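Local structure of MHC class I antigen (Anolis carolinensis, 7CPO) at residues E168-Q171 with R172-Y176. The protein probably presents peptide antigens at the cell surface to T cells, as a class I major histocompatibility complex heavy chain. Sequence-based numbering, arbitrary orientation.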
ATOM      1  N   GLU A 168      21.550  -6.212   4.258  1.00 20.37           N
ATOM      2  CA  GLU A 168      22.641  -5.288   3.975  1.00 22.12           C
ATOM      3  C   GLU A 168      22.172  -4.107   3.130  1.00 23.27           C
ATOM      4  O   GLU A 168      22.544  -2.958   3.398  1.00 21.99           O
ATOM      5  CB  GLU A 168      23.775  -6.034   3.286  1.00 20.29           C
ATOM      6  CG  GLU A 168      24.641  -6.787   4.276  1.00 25.04           C
ATOM      7  CD  GLU A 168      25.457  -7.882   3.630  1.00 36.44           C
ATOM      8  OE1 GLU A 168      25.382  -8.033   2.389  1.00 52.92           O
ATOM      9  OE2 GLU A 168      26.175  -8.592   4.362  1.00 42.97           O
ATOM     10  N   TRP A 169      21.345  -4.359   2.115  1.00 16.54           N
ATOM     11  CA  TRP A 169      20.797  -3.241   1.359  1.00 17.79           C
ATOM     12  C   TRP A 169      19.865  -2.399   2.225  1.00 23.25           C
ATOM     13  O   TRP A 169      19.934  -1.161   2.204  1.00 16.60           O
ATOM     14  CB  TRP A 169      20.079  -3.757   0.125  1.00 12.64           C
ATOM     15  CG  TRP A 169      21.055  -4.163  -0.938  1.00 23.99           C
ATOM     16  CD1 TRP A 169      21.346  -5.429  -1.328  1.00 15.08           C
ATOM     17  CD2 TRP A 169      21.887  -3.293  -1.723  1.00 16.66           C
ATOM     18  NE1 TRP A 169      22.291  -5.411  -2.306  1.00 20.77           N
ATOM     19  CE2 TRP A 169      22.642  -4.113  -2.579  1.00 21.03           C
ATOM     20  CE3 TRP A 169      22.056  -1.910  -1.793  1.00 14.77           C
ATOM     21  CZ2 TRP A 169      23.568  -3.596  -3.505  1.00 13.82           C
ATOM     22  CZ3 TRP A 169      22.978  -1.389  -2.713  1.00 24.20           C
ATOM     23  CH2 TRP A 169      23.724  -2.237  -3.553  1.00 16.05           C
ATOM     24  N   LEU A 170      19.008  -3.059   3.011  1.00 20.46           N
ATOM     25  CA  LEU A 170      18.117  -2.339   3.905  1.00 18.58           C
ATOM     26  C   LEU A 170      18.909  -1.403   4.803  1.00 21.28           C
ATOM     27  O   LEU A 170      18.568  -0.226   4.942  1.00 18.91           O
ATOM     28  CB  LEU A 170      17.295  -3.322   4.740  1.00 15.03           C
ATOM     29  CG  LEU A 170      16.502  -2.663   5.883  1.00 21.19           C
ATOM     30  CD1 LEU A 170      15.566  -1.587   5.350  1.00 15.97           C
ATOM     31  CD2 LEU A 170      15.729  -3.688   6.710  1.00 15.83           C
ATOM     32  N   GLN A 171      20.002  -1.902   5.383  1.00 17.24           N
ATOM     33  CA  GLN A 171      20.808  -1.057   6.249  1.00 19.82           C
ATOM     34  C   GLN A 171      21.473   0.074   5.475  1.00 18.54           C
ATOM     35  O   GLN A 171      21.621   1.176   6.008  1.00 17.65           O
ATOM     36  CB  GLN A 171      21.850  -1.894   6.978  1.00 18.76           C
ATOM     37  CG  GLN A 171      21.285  -2.794   8.057  1.00 18.49           C
ATOM     38  CD  GLN A 171      22.196  -3.968   8.342  1.00 28.87           C
ATOM     39  OE1 GLN A 171      23.087  -4.278   7.543  1.00 30.94           O
ATOM     40  NE2 GLN A 171      22.008  -4.608   9.494  1.00 26.09           N
ATOM     41  N   ARG A 172      21.873  -0.167   4.226  1.00 18.16           N
ATOM     42  CA  ARG A 172      22.381   0.923   3.399  1.00 19.86           C
ATOM     43  C   ARG A 172      21.290   1.939   3.126  1.00 20.35           C
ATOM     44  O   ARG A 172      21.522   3.148   3.218  1.00 16.76           O
ATOM     45  CB  ARG A 172      22.931   0.401   2.068  1.00 16.62           C
ATOM     46  CG  ARG A 172      24.394   0.158   2.039  1.00 23.16           C
ATOM     47  CD  ARG A 172      24.813  -0.504   0.732  1.00 29.86           C
ATOM     48  NE  ARG A 172      25.862  -1.482   1.011  1.00 35.24           N
ATOM     49  CZ  ARG A 172      25.798  -2.782   0.743  1.00 31.34           C
ATOM     50  NH1 ARG A 172      24.731  -3.316   0.143  1.00 33.85           N
ATOM     51  NH2 ARG A 172      26.827  -3.550   1.069  1.00 38.37           N
ATOM     52  N   TYR A 173      20.093   1.461   2.770  1.00 21.46           N
ATOM     53  CA  TYR A 173      19.014   2.372   2.400  1.00 19.32           C
ATOM     54  C   TYR A 173      18.625   3.254   3.579  1.00 17.06           C
ATOM     55  O   TYR A 173      18.427   4.463   3.419  1.00 16.05           O
ATOM     56  CB  TYR A 173      17.814   1.571   1.892  1.00 13.73           C
ATOM     57  CG  TYR A 173      18.069   0.825   0.591  1.00 14.29           C
ATOM     58  CD1 TYR A 173      19.060   1.242  -0.294  1.00 16.67           C
ATOM     59  CD2 TYR A 173      17.318  -0.301   0.246  1.00 14.02           C
ATOM     60  CE1 TYR A 173      19.294   0.559  -1.500  1.00 15.20           C
ATOM     61  CE2 TYR A 173      17.537  -0.978  -0.948  1.00 14.38           C
ATOM     62  CZ  TYR A 173      18.532  -0.543  -1.813  1.00 16.64           C
ATOM     63  OH  TYR A 173      18.758  -1.204  -2.995  1.00 16.25           O
ATOM     64  N   LEU A 174      18.553   2.673   4.778  1.00 15.07           N
ATOM     65  CA  LEU A 174      18.124   3.433   5.945  1.00 14.73           C
ATOM     66  C   LEU A 174      19.052   4.604   6.204  1.00 15.71           C
ATOM     67  O   LEU A 174      18.599   5.697   6.548  1.00 15.75           O
ATOM     68  CB  LEU A 174      18.062   2.528   7.171  1.00 13.84           C
ATOM     69  CG  LEU A 174      16.814   1.654   7.286  1.00 13.77           C
ATOM     70  CD1 LEU A 174      17.056   0.593   8.330  1.00 10.60           C
ATOM     71  CD2 LEU A 174      15.610   2.518   7.652  1.00 14.78           C
ATOM     72  N   ASN A 175      20.358   4.399   6.037  1.00 16.94           N
ATOM     73  CA  ASN A 175      21.289   5.505   6.191  1.00 16.38           C
ATOM     74  C   ASN A 175      21.122   6.518   5.065  1.00 19.06           C
ATOM     75  O   ASN A 175      21.066   7.725   5.313  1.00 19.98           O
ATOM     76  CB  ASN A 175      22.725   4.992   6.232  1.00 18.28           C
ATOM     77  CG  ASN A 175      23.732   6.131   6.180  1.00 18.51           C
ATOM     78  OD1 ASN A 175      23.795   6.937   7.099  1.00 27.74           O
ATOM     79  ND2 ASN A 175      24.498   6.215   5.103  1.00 17.16           N
ATOM     80  N   TYR A 176      21.040   6.035   3.819  1.00 16.66           N
ATOM     81  CA  TYR A 176      20.837   6.906   2.667  1.00 18.18           C
ATOM     82  C   TYR A 176      19.655   7.834   2.889  1.00 19.76           C
ATOM     83  O   TYR A 176      19.762   9.050   2.692  1.00 20.51           O
ATOM     84  CB  TYR A 176      20.596   6.081   1.407  1.00 14.01           C
ATOM     85  CG  TYR A 176      21.806   5.400   0.861  1.00 20.44           C
ATOM     86  CD1 TYR A 176      23.079   5.724   1.312  1.00 20.59           C
ATOM     87  CD2 TYR A 176      21.679   4.411  -0.115  1.00 18.69           C
ATOM     88  CE1 TYR A 176      24.197   5.093   0.786  1.00 15.57           C
ATOM     89  CE2 TYR A 176      22.782   3.775  -0.636  1.00 17.05           C
ATOM     90  CZ  TYR A 176      24.034   4.110  -0.181  1.00 22.33           C
ATOM     91  OH  TYR A 176      25.124   3.457  -0.709  1.00 31.15           O
TER
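Trp169 holds CG anti to its carbonyl carbon (chi1 -76°), which carries the indole out from the helix, across its axis, where Arg172 and Tyr173 can reach it. The Arg172 chain runs out from CB and bends at chi3 (-142°), bringing the guanidinium back over that indole. The result is a cation-pi contact: Arg172 CZ stands 4.5 Å from the centroid of the Trp169 six-membered ring, almost on the ring normal. Arg172 NH1 does the touching, 3.4 Å from Trp169 CD2. The two planes are 71° apart, so the guanidinium meets the ring face with its edge and does not stack flat. Tyr173 approaches the same indole obliquely, with its CE1 3.7 Å from Trp169 CE3. One face of the Tyr173 ring also lies over Trp169 O. Tyr173 N donates to Trp169 O at 2.7 Å, an ordinary i to i+4 bond of the helix. One residue on, Leu170 CD1 packs 4.0 Å from Leu174 CG, on the side facing the sheet. Val30 and Leu105 back Leu170 there. Tyr173 OH is hydrogen-bonded to Tyr62 and to the backbone of the bound peptide, while Trp169 meets a side chain of that peptide. This arrangement belongs to the peptide-binding groove of the class I MHC fold, where helix 152-176 forms much of one wall above the eight-stranded antiparallel floor. Tyr173 and Trp169 here line the end that, as in other class I molecules, probably receives the peptide N-terminus.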